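Local coordinates for JSC1_58120g3 ([Leptolyngbya] sp. JSC-1, PDB 6XHH), which binds a linear tetrapyrrole (verdin) chromophore in its GAF domain and probably serves as a far-red light sensor of the cyanobacteriochrome type, at residues 4-7 and 8-12; 19-22 and 23-27; 28-32 and 33-37. One frame throughout, in Å; residues are numbered along the deposited sequence.

All three contacts are local, between residues a few positions apart, and they follow one another along two successive helices. Contact 1 lies within helix 2-13, contact 2 in the earlier part of helix 18-33, and contact 3 where that helix ends and the chain turns toward strand 37-43. Each mixes buried and open positions; contact 1, farthest from the chain's centre, has the fewest buried residues. Hydroxyls doubling helical bonds mark contacts 1 and 2, whereas contact 3 exchanges them for a Schellman motif and an arginine side chain bonded to the Ile35 carbonyl. Contacts 1 and 2 meet through packing of Ile12, contacts 1 and 3 through salt bridges to Glu28.

Contact 1 (4-7 and 8-12)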
ATOM      1  N   ALA A   4      -0.692 -18.363   1.597  1.00 31.66           N
ATOM      2  CA  ALA A   4      -1.345 -17.158   2.098  1.00 30.59           C
ATOM      3  C   ALA A   4      -1.982 -16.370   0.958  1.00 30.08           C
ATOM      4  O   ALA A   4      -3.127 -15.921   1.071  1.00 28.00           O
ATOM      5  CB  ALA A   4      -0.344 -16.293   2.866  1.00 28.21           C
ATOM      6  N   LEU A   5      -1.261 -16.205  -0.157  1.00 29.23           N
ATOM      7  CA  LEU A   5      -1.828 -15.494  -1.301  1.00 28.67           C
ATOM      8  C   LEU A   5      -3.065 -16.198  -1.839  1.00 23.78           C
ATOM      9  O   LEU A   5      -4.069 -15.549  -2.146  1.00 24.09           O
ATOM     10  CB  LEU A   5      -0.793 -15.353  -2.414  1.00 28.12           C
ATOM     11  CG  LEU A   5      -1.273 -14.688  -3.705  1.00 19.95           C
ATOM     12  CD1 LEU A   5      -1.760 -13.266  -3.437  1.00 23.21           C
ATOM     13  CD2 LEU A   5      -0.111 -14.657  -4.685  1.00 24.45           C
ATOM     14  N   ASN A   6      -3.003 -17.522  -1.984  1.00 23.98           N
ATOM     15  CA  ASN A   6      -4.152 -18.247  -2.513  1.00 28.77           C
ATOM     16  C   ASN A   6      -5.365 -18.069  -1.612  1.00 27.99           C
ATOM     17  O   ASN A   6      -6.495 -17.945  -2.096  1.00 26.96           O
ATOM     18  CB  ASN A   6      -3.807 -19.725  -2.677  1.00 31.74           C
ATOM     19  CG  ASN A   6      -4.996 -20.548  -3.112  1.00 41.87           C
ATOM     20  OD1 ASN A   6      -5.495 -20.393  -4.226  1.00 53.59           O
ATOM     21  ND2 ASN A   6      -5.462 -21.429  -2.232  1.00 44.18           N
ATOM     22  N   ARG A   7      -5.141 -18.023  -0.298  1.00 29.54           N
ATOM     23  CA  ARG A   7      -6.218 -17.756   0.648  1.00 35.00           C
ATOM     24  C   ARG A   7      -6.816 -16.376   0.421  1.00 31.66           C
ATOM     25  O   ARG A   7      -8.040 -16.212   0.411  1.00 29.04           O
ATOM     26  CB  ARG A   7      -5.694 -17.880   2.078  1.00 36.69           C
ATOM     27  CG  ARG A   7      -6.778 -17.925   3.131  1.00 45.29           C
ATOM     28  CD  ARG A   7      -6.199 -17.753   4.529  1.00 55.78           C
ATOM     29  NE  ARG A   7      -5.925 -16.352   4.840  1.00 53.55           N
ATOM     30  CZ  ARG A   7      -6.857 -15.475   5.200  1.00 55.34           C
ATOM     31  NH1 ARG A   7      -8.129 -15.856   5.276  1.00 46.45           N
ATOM     32  NH2 ARG A   7      -6.523 -14.218   5.471  1.00 47.52           N
ATOM     33  N   VAL A   8      -5.959 -15.365   0.247  1.00 30.74           N
ATOM     34  CA  VAL A   8      -6.442 -14.006   0.009  1.00 22.27           C
ATOM     35  C   VAL A   8      -7.265 -13.950  -1.274  1.00 25.21           C
ATOM     36  O   VAL A   8      -8.364 -13.390  -1.303  1.00 20.93           O
ATOM     37  CB  VAL A   8      -5.263 -13.014  -0.033  1.00 27.45           C
ATOM     38  CG1 VAL A   8      -5.748 -11.615  -0.363  1.00 26.69           C
ATOM     39  CG2 VAL A   8      -4.509 -13.012   1.282  1.00 26.44           C
ATOM     40  N   ILE A   9      -6.744 -14.540  -2.358  1.00 23.41           N
ATOM     41  CA  ILE A   9      -7.447 -14.492  -3.641  1.00 23.27           C
ATOM     42  C   ILE A   9      -8.794 -15.197  -3.546  1.00 26.05           C
ATOM     43  O   ILE A   9      -9.791 -14.744  -4.120  1.00 24.97           O
ATOM     44  CB  ILE A   9      -6.564 -15.094  -4.753  1.00 26.20           C
ATOM     45  CG1 ILE A   9      -5.258 -14.309  -4.874  1.00 24.94           C
ATOM     46  CG2 ILE A   9      -7.307 -15.114  -6.084  1.00 23.86           C
ATOM     47  CD1 ILE A   9      -4.300 -14.878  -5.897  1.00 29.33           C
ATOM     48  N   THR A  10      -8.845 -16.316  -2.820  1.00 22.59           N
ATOM     49  CA  THR A  10     -10.108 -17.012  -2.600  1.00 27.82           C
ATOM     50  C   THR A  10     -11.142 -16.092  -1.961  1.00 28.91           C
ATOM     51  O   THR A  10     -12.267 -15.966  -2.459  1.00 24.48           O
ATOM     52  CB  THR A  10      -9.872 -18.249  -1.734  1.00 27.97           C
ATOM     53  OG1 THR A  10      -9.002 -19.156  -2.426  1.00 33.13           O
ATOM     54  CG2 THR A  10     -11.190 -18.951  -1.427  1.00 32.33           C
ATOM     55  N   LYS A  11     -10.765 -15.410  -0.870  1.00 26.65           N
ATOM     56  CA  LYS A  11     -11.712 -14.529  -0.186  1.00 24.65           C
ATOM     57  C   LYS A  11     -12.170 -13.395  -1.096  1.00 21.55           C
ATOM     58  O   LYS A  11     -13.356 -13.031  -1.108  1.00 29.12           O
ATOM     59  CB  LYS A  11     -11.081 -13.970   1.092  1.00 22.58           C
ATOM     60  CG  LYS A  11     -10.807 -15.007   2.164  1.00 28.42           C
ATOM     61  CD  LYS A  11     -12.094 -15.671   2.642  1.00 37.84           C
ATOM     62  CE  LYS A  11     -13.134 -14.645   3.070  1.00 42.35           C
ATOM     63  NZ  LYS A  11     -12.621 -13.712   4.105  1.00 39.19           N
ATOM     64  N   ILE A  12     -11.244 -12.837  -1.879  1.00 20.27           N
ATOM     65  CA  ILE A  12     -11.573 -11.749  -2.795  1.00 22.47           C
ATOM     66  C   ILE A  12     -12.616 -12.190  -3.811  1.00 31.22           C
ATOM     67  O   ILE A  12     -13.556 -11.449  -4.122  1.00 37.45           O
ATOM     68  CB  ILE A  12     -10.292 -11.247  -3.486  1.00 29.17           C
ATOM     69  CG1 ILE A  12      -9.501 -10.355  -2.533  1.00 32.83           C
ATOM     70  CG2 ILE A  12     -10.630 -10.547  -4.798  1.00 28.16           C
ATOM     71  CD1 ILE A  12      -8.116 -10.005  -3.040  1.00 28.58           C
TER
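Val8 opens the run by donating its N to Ala4 O, and its CG2 methyl, lying beside its own backbone N, comes down on that same carbonyl oxygen, with Val8 CG2 3.2 Å from Ala4 O. One residue on, Ile9 N binds Leu5 O at 2.9 Å in a nearly straight bond, with N-H...O at 168°. The two side chains also meet: Ile9 CG1 is anti to its carbonyl carbon (chi1 -60°), which swings Ile9 CD1 back along the helix to lie 3.7 Å from Leu5 CG. Both then face helix 157-178, where Leu5 packs on Leu162 and Val166 and Ile9 on Gln169. Thr10 grips Asn6 O twice. Thr10 N lies 2.9 Å and Thr10 OG1 2.8 Å from Asn6 O, the two donors arriving from opposite faces of the carbonyl plane; the chi1 of -63° that sets OG1 beside the backbone N makes the second bond possible. With an alanine here, Asn6 O would probably keep the backbone bond alone and lose the hydroxyl on its other face. Lys11 N continues the ladder to Arg7 O at 3.1 Å, and its side chain runs beside that of Arg7, pointing the same way, with Lys11 CG 4.2 Å from Arg7 NH1. Both cations reach over to Glu28 on helix 18-33, NH2 of Arg7 taking OE1 and NZ of Lys11 taking OE2. The shared carboxylate probably offsets the like charges of Arg7 NH1 and Lys11 NZ, 5.1 Å apart. This stretch is thus an amphipathic helix: an apolar side packs on its neighbours, a hydroxyl closes back on the backbone, and two positive charges converge on one acid of the next helix.

Contact 2 (19-22 and 23-27)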
ATOM      1  N   GLU A  19     -16.800  -2.906  -4.069  1.00 19.93           N
ATOM      2  CA  GLU A  19     -16.659  -2.414  -2.702  1.00 21.03           C
ATOM      3  C   GLU A  19     -16.406  -3.558  -1.724  1.00 20.12           C
ATOM      4  O   GLU A  19     -15.575  -3.428  -0.814  1.00 16.19           O
ATOM      5  CB  GLU A  19     -17.899  -1.620  -2.296  1.00 24.97           C
ATOM      6  CG  GLU A  19     -17.870  -1.147  -0.861  1.00 26.64           C
ATOM      7  CD  GLU A  19     -19.134  -0.403  -0.459  1.00 37.45           C
ATOM      8  OE1 GLU A  19     -20.028  -0.241  -1.314  1.00 33.17           O
ATOM      9  OE2 GLU A  19     -19.229   0.018   0.713  1.00 40.84           O
ATOM     10  N   SER A  20     -17.105  -4.686  -1.896  1.00 16.74           N
ATOM     11  CA  SER A  20     -16.846  -5.851  -1.055  1.00 15.62           C
ATOM     12  C   SER A  20     -15.439  -6.389  -1.284  1.00 15.46           C
ATOM     13  O   SER A  20     -14.774  -6.830  -0.338  1.00 16.44           O
ATOM     14  CB  SER A  20     -17.884  -6.941  -1.329  1.00 22.82           C
ATOM     15  OG  SER A  20     -19.174  -6.538  -0.895  1.00 24.32           O
ATOM     16  N   ILE A  21     -14.978  -6.382  -2.541  1.00 18.34           N
ATOM     17  CA  ILE A  21     -13.620  -6.832  -2.855  1.00 17.05           C
ATOM     18  C   ILE A  21     -12.593  -5.984  -2.115  1.00 13.53           C
ATOM     19  O   ILE A  21     -11.646  -6.510  -1.512  1.00 13.96           O
ATOM     20  CB  ILE A  21     -13.387  -6.788  -4.373  1.00 14.54           C
ATOM     21  CG1 ILE A  21     -14.271  -7.834  -5.058  1.00 16.73           C
ATOM     22  CG2 ILE A  21     -11.919  -7.014  -4.705  1.00 16.77           C
ATOM     23  CD1 ILE A  21     -14.070  -7.940  -6.556  1.00 22.91           C
ATOM     24  N   PHE A  22     -12.765  -4.660  -2.155  1.00 14.79           N
ATOM     25  CA  PHE A  22     -11.854  -3.758  -1.449  1.00 12.85           C
ATOM     26  C   PHE A  22     -11.847  -4.037   0.046  1.00 15.07           C
ATOM     27  O   PHE A  22     -10.784  -4.109   0.672  1.00 15.19           O
ATOM     28  CB  PHE A  22     -12.248  -2.306  -1.701  1.00 14.90           C
ATOM     29  CG  PHE A  22     -11.831  -1.783  -3.039  1.00 16.16           C
ATOM     30  CD1 PHE A  22     -11.351  -2.635  -4.022  1.00 13.70           C
ATOM     31  CD2 PHE A  22     -11.933  -0.429  -3.314  1.00 18.98           C
ATOM     32  CE1 PHE A  22     -10.970  -2.133  -5.255  1.00 18.91           C
ATOM     33  CE2 PHE A  22     -11.544   0.076  -4.531  1.00 15.99           C
ATOM     34  CZ  PHE A  22     -11.079  -0.774  -5.509  1.00 16.68           C
ATOM     35  N   SER A  23     -13.031  -4.172   0.645  1.00 14.90           N
ATOM     36  CA  SER A  23     -13.099  -4.359   2.091  1.00 12.70           C
ATOM     37  C   SER A  23     -12.499  -5.695   2.501  1.00 13.77           C
ATOM     38  O   SER A  23     -11.719  -5.772   3.457  1.00 16.06           O
ATOM     39  CB  SER A  23     -14.551  -4.263   2.558  1.00 22.11           C
ATOM     40  OG  SER A  23     -15.028  -2.937   2.433  1.00 28.78           O
ATOM     41  N   THR A  24     -12.857  -6.763   1.786  1.00 11.97           N
ATOM     42  CA  THR A  24     -12.275  -8.070   2.060  1.00 15.40           C
ATOM     43  C   THR A  24     -10.760  -8.048   1.908  1.00 15.13           C
ATOM     44  O   THR A  24     -10.041  -8.656   2.710  1.00 15.81           O
ATOM     45  CB  THR A  24     -12.887  -9.103   1.115  1.00 18.76           C
ATOM     46  OG1 THR A  24     -14.301  -9.145   1.336  1.00 21.85           O
ATOM     47  CG2 THR A  24     -12.299 -10.474   1.351  1.00 18.27           C
ATOM     48  N   THR A  25     -10.262  -7.364   0.875  1.00 14.93           N
ATOM     49  CA  THR A  25      -8.824  -7.307   0.643  1.00 12.16           C
ATOM     50  C   THR A  25      -8.096  -6.640   1.806  1.00 13.88           C
ATOM     51  O   THR A  25      -7.134  -7.197   2.349  1.00 13.77           O
ATOM     52  CB  THR A  25      -8.535  -6.579  -0.665  1.00 14.00           C
ATOM     53  OG1 THR A  25      -9.132  -7.317  -1.746  1.00 16.52           O
ATOM     54  CG2 THR A  25      -7.050  -6.487  -0.895  1.00 19.28           C
ATOM     55  N   THR A  26      -8.562  -5.459   2.227  1.00 12.13           N
ATOM     56  CA  THR A  26      -7.866  -4.768   3.314  1.00  9.91           C
ATOM     57  C   THR A  26      -7.932  -5.579   4.607  1.00 12.28           C
ATOM     58  O   THR A  26      -6.942  -5.655   5.346  1.00 13.66           O
ATOM     59  CB  THR A  26      -8.417  -3.351   3.535  1.00  8.82           C
ATOM     60  OG1 THR A  26      -9.816  -3.391   3.794  1.00 14.39           O
ATOM     61  CG2 THR A  26      -8.161  -2.451   2.343  1.00 10.42           C
ATOM     62  N   GLN A  27      -9.083  -6.211   4.880  1.00 12.68           N
ATOM     63  CA  GLN A  27      -9.232  -7.036   6.077  1.00 12.08           C
ATOM     64  C   GLN A  27      -8.291  -8.227   6.051  1.00 12.72           C
ATOM     65  O   GLN A  27      -7.629  -8.529   7.051  1.00 15.64           O
ATOM     66  CB  GLN A  27     -10.681  -7.513   6.203  1.00 14.15           C
ATOM     67  CG  GLN A  27     -11.698  -6.410   6.505  1.00 22.84           C
ATOM     68  CD  GLN A  27     -13.035  -6.940   7.026  1.00 28.68           C
ATOM     69  OE1 GLN A  27     -13.123  -8.053   7.552  1.00 35.10           O
ATOM     70  NE2 GLN A  27     -14.085  -6.144   6.860  1.00 41.16           N
TER
HETATM   71  O   HOH W   1     -14.759  -0.783   0.289  1.00 27.35           O
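Thr24 and Thr25 share one side-chain setting, with OG1 anti to the carbonyl carbon and beside the backbone N (chi1 -60° and -62°), and this turns each hydroxyl back toward the carbonyl one helical turn earlier. Thr24 OG1 donates to Ser20 O at 2.9 Å, and Thr25 OG1 donates to Ile21 O at 2.7 Å. Both hydroxyls sit above the plane of the carbonyl they bind, while the threonine's own N approaches the same oxygen from the opposite face. Ser20 O and Ile21 O therefore each take two donors from a single residue, and the Thr24 N bond is the straighter of the two backbone ones. The CG2 methyl of Ile21 comes to 4.1 Å from Thr25 OG1, the two side chains running obliquely across each other. Thr26 breaks the pattern: Thr26 OG1 stands between the backbone N and the carbonyl carbon (chi1 57°), and donates to Ser23 O at 3.1 Å, on the same face of that carbonyl as Gln27 N. Its own N still completes the helical bond to Phe22 O. Ser23 N binds Glu19 O, and a water that donates to Glu19 O at 3.0 Å also hydrogen-bonds Ser23 OG, bridging the turn. Three consecutive threonines thus return their hydroxyls to the backbone of the helix that carries them. Helix 18-33 is wedged between other elements here. Ile21 and Thr25 rest on Ile12 of helix 2-13, and Thr24 on Lys11; Phe22 and Thr25 face helix 157-178 at Leu170. Phe22 also reaches Thr53 of strand 49-56, where Ser23 and Thr26 join it, linking the helical layer to the GAF sheet.

Contact 3 (28-32 and 33-37); sequences EVRRL and FGIER. With EDO (1,2-ethanediol), chain E.
A Schellman motif ends helix 18-33 here, with Gly34 as its C-prime residue at positive phi (54°). Ile35 N reaches back to Arg30 O at 3.2 Å and Gly34 N to Arg31 O, also at 3.2 Å, the latter from well above the carbonyl plane. One residue earlier, Phe33 N still makes the helical bond to Val29 O. The Phe33 ring lies beside Val29, pointing the same way, with Phe33 CD2 4.1 Å from Val29 CG1, while Leu32 CG crosses near CD1; Leu163 of helix 157-178 packs against both Val29 and Phe33. Arg30 clasps the outgoing chain. Its chain is bent at chi3 (51°), which folds the guanidinium back so that Arg30 NH2 donates to Ile35 O at 2.8 Å, with the oxygen at the edge and in the guanidinium plane. A 1,2-ethanediol, probably from the crystallisation liquor, places O1 close to the Phe33 and Gly34 carbonyl oxygens. Arg30 therefore holds Ile35 at two points, its backbone O accepting from Ile35 N and its NH2 donating to Ile35 O, which ties the exit loop to the helix end ahead of strand 37-43.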
ATOM      1  N   GLU A  28      -8.229  -8.928   4.920  1.00 13.98           N
ATOM      2  CA  GLU A  28      -7.425 -10.146   4.871  1.00 13.01           C
ATOM      3  C   GLU A  28      -5.935  -9.840   4.954  1.00 11.47           C
ATOM      4  O   GLU A  28      -5.190 -10.548   5.640  1.00 13.56           O
ATOM      5  CB  GLU A  28      -7.743 -10.931   3.601  1.00 13.47           C
ATOM      6  CG  GLU A  28      -9.145 -11.471   3.555  1.00 20.27           C
ATOM      7  CD  GLU A  28      -9.517 -12.223   4.807  1.00 32.77           C
ATOM      8  OE1 GLU A  28      -8.671 -12.996   5.310  1.00 31.34           O
ATOM      9  OE2 GLU A  28     -10.657 -12.038   5.282  1.00 30.60           O
ATOM     10  N   VAL A  29      -5.474  -8.802   4.258  1.00 13.78           N
ATOM     11  CA  VAL A  29      -4.069  -8.426   4.360  1.00 13.41           C
ATOM     12  C   VAL A  29      -3.719  -7.990   5.780  1.00 12.08           C
ATOM     13  O   VAL A  29      -2.646  -8.334   6.296  1.00 14.06           O
ATOM     14  CB  VAL A  29      -3.723  -7.334   3.331  1.00 11.25           C
ATOM     15  CG1 VAL A  29      -2.314  -6.811   3.589  1.00 12.79           C
ATOM     16  CG2 VAL A  29      -3.844  -7.891   1.914  1.00 14.45           C
ATOM     17  N   ARG A  30      -4.603  -7.223   6.431  1.00 14.28           N
ATOM     18  CA  ARG A  30      -4.311  -6.760   7.790  1.00 12.19           C
ATOM     19  C   ARG A  30      -4.190  -7.932   8.758  1.00 15.08           C
ATOM     20  O   ARG A  30      -3.264  -7.985   9.575  1.00 15.20           O
ATOM     21  CB  ARG A  30      -5.388  -5.784   8.275  1.00 17.07           C
ATOM     22  CG  ARG A  30      -4.916  -4.929   9.460  1.00 17.38           C
ATOM     23  CD  ARG A  30      -6.048  -4.499  10.405  1.00 19.08           C
ATOM     24  NE  ARG A  30      -6.864  -5.636  10.823  1.00 22.03           N
ATOM     25  CZ  ARG A  30      -6.494  -6.556  11.712  1.00 27.76           C
ATOM     26  NH1 ARG A  30      -7.319  -7.556  12.002  1.00 32.40           N
ATOM     27  NH2 ARG A  30      -5.308  -6.494  12.311  1.00 22.95           N
ATOM     28  N   ARG A  31      -5.129  -8.880   8.677  1.00 12.89           N
ATOM     29  CA  ARG A  31      -5.094 -10.084   9.508  1.00 15.19           C
ATOM     30  C   ARG A  31      -3.826 -10.895   9.251  1.00 14.53           C
ATOM     31  O   ARG A  31      -3.143 -11.332  10.187  1.00 15.40           O
ATOM     32  CB  ARG A  31      -6.342 -10.927   9.203  1.00 18.80           C
ATOM     33  CG  ARG A  31      -6.513 -12.192  10.039  1.00 30.08           C
ATOM     34  CD  ARG A  31      -7.797 -12.946   9.651  1.00 35.50           C
ATOM     35  NE  ARG A  31      -7.544 -14.051   8.726  1.00 42.93           N
ATOM     36  CZ  ARG A  31      -7.653 -15.337   9.048  1.00 39.68           C
ATOM     37  NH1 ARG A  31      -8.013 -15.692  10.274  1.00 34.33           N
ATOM     38  NH2 ARG A  31      -7.403 -16.273   8.140  1.00 41.80           N
ATOM     39  N   LEU A  32      -3.510 -11.116   7.971  1.00 13.15           N
ATOM     40  CA  LEU A  32      -2.342 -11.905   7.594  1.00 13.10           C
ATOM     41  C   LEU A  32      -1.060 -11.323   8.178  1.00 15.18           C
ATOM     42  O   LEU A  32      -0.240 -12.046   8.756  1.00 14.73           O
ATOM     43  CB  LEU A  32      -2.259 -11.965   6.071  1.00 13.98           C
ATOM     44  CG  LEU A  32      -1.055 -12.691   5.473  1.00 21.24           C
ATOM     45  CD1 LEU A  32      -1.085 -14.149   5.881  1.00 21.95           C
ATOM     46  CD2 LEU A  32      -1.063 -12.556   3.956  1.00 18.36           C
ATOM     47  N   PHE A  33      -0.875 -10.015   8.041  1.00 12.13           N
ATOM     48  CA  PHE A  33       0.332  -9.356   8.530  1.00 15.19           C
ATOM     49  C   PHE A  33       0.291  -9.033  10.019  1.00 12.33           C
ATOM     50  O   PHE A  33       1.321  -8.635  10.576  1.00 15.63           O
ATOM     51  CB  PHE A  33       0.574  -8.065   7.737  1.00 13.47           C
ATOM     52  CG  PHE A  33       1.102  -8.289   6.334  1.00 13.72           C
ATOM     53  CD1 PHE A  33       1.443  -9.560   5.888  1.00 21.69           C
ATOM     54  CD2 PHE A  33       1.269  -7.224   5.467  1.00 14.99           C
ATOM     55  CE1 PHE A  33       1.950  -9.765   4.601  1.00 17.33           C
ATOM     56  CE2 PHE A  33       1.774  -7.428   4.173  1.00 22.87           C
ATOM     57  CZ  PHE A  33       2.106  -8.698   3.745  1.00 17.77           C
ATOM     58  N   GLY A  34      -0.854  -9.207  10.675  1.00 12.82           N
ATOM     59  CA  GLY A  34      -0.999  -8.817  12.067  1.00 16.94           C
ATOM     60  C   GLY A  34      -0.619  -7.369  12.301  1.00 15.66           C
ATOM     61  O   GLY A  34       0.157  -7.057  13.214  1.00 16.67           O
ATOM     62  N   ILE A  35      -1.151  -6.465  11.483  1.00 15.07           N
ATOM     63  CA  ILE A  35      -0.786  -5.058  11.607  1.00 12.21           C
ATOM     64  C   ILE A  35      -2.017  -4.204  11.885  1.00 14.36           C
ATOM     65  O   ILE A  35      -3.140  -4.714  11.988  1.00 14.14           O
ATOM     66  CB  ILE A  35      -0.063  -4.549  10.350  1.00 11.69           C
ATOM     67  CG1 ILE A  35      -0.940  -4.755   9.098  1.00 15.12           C
ATOM     68  CG2 ILE A  35       1.306  -5.225  10.211  1.00 13.82           C
ATOM     69  CD1 ILE A  35      -0.245  -4.346   7.791  1.00 14.91           C
ATOM     70  N   GLU A  36      -1.817  -2.892  11.979  1.00 12.77           N
ATOM     71  CA  GLU A  36      -2.846  -2.011  12.509  1.00 12.85           C
ATOM     72  C   GLU A  36      -3.670  -1.303  11.441  1.00 13.50           C
ATOM     73  O   GLU A  36      -4.781  -0.864  11.741  1.00 13.49           O
ATOM     74  CB  GLU A  36      -2.203  -0.988  13.459  1.00 15.01           C
ATOM     75  CG  GLU A  36      -1.756  -1.672  14.754  1.00 15.01           C
ATOM     76  CD  GLU A  36      -0.658  -0.952  15.542  1.00 15.67           C
ATOM     77  OE1 GLU A  36       0.024  -0.036  15.029  1.00 14.59           O
ATOM     78  OE2 GLU A  36      -0.482  -1.325  16.723  1.00 20.45           O
ATOM     79  N   ARG A  37      -3.180  -1.197  10.206  1.00 12.30           N
ATOM     80  CA  ARG A  37      -4.009  -0.611   9.159  1.00  9.84           C
ATOM     81  C   ARG A  37      -3.540  -1.070   7.797  1.00 12.86           C
ATOM     82  O   ARG A  37      -2.342  -1.157   7.554  1.00 12.35           O
ATOM     83  CB  ARG A  37      -3.986   0.924   9.203  1.00 11.88           C
ATOM     84  CG  ARG A  37      -5.188   1.539   8.531  1.00 17.03           C
ATOM     85  CD  ARG A  37      -4.988   2.992   8.194  1.00 18.86           C
ATOM     86  NE  ARG A  37      -4.717   3.856   9.346  1.00 16.30           N
ATOM     87  CZ  ARG A  37      -5.648   4.364  10.153  1.00 16.61           C
ATOM     88  NH1 ARG A  37      -6.939   4.090   9.968  1.00 20.18           N
ATOM     89  NH2 ARG A  37      -5.283   5.168  11.146  1.00 16.64           N
TER
HETATM   90  C1  EDO E 803       4.110  -7.631  13.616  1.00 24.68           C
HETATM   91  O1  EDO E 803       2.911  -7.510  12.833  1.00 18.10           O
HETATM   92  C2  EDO E 803       3.811  -7.343  15.088  1.00 18.44           C
HETATM   93  O2  EDO E 803       2.615  -8.048  15.462  1.00 28.11           O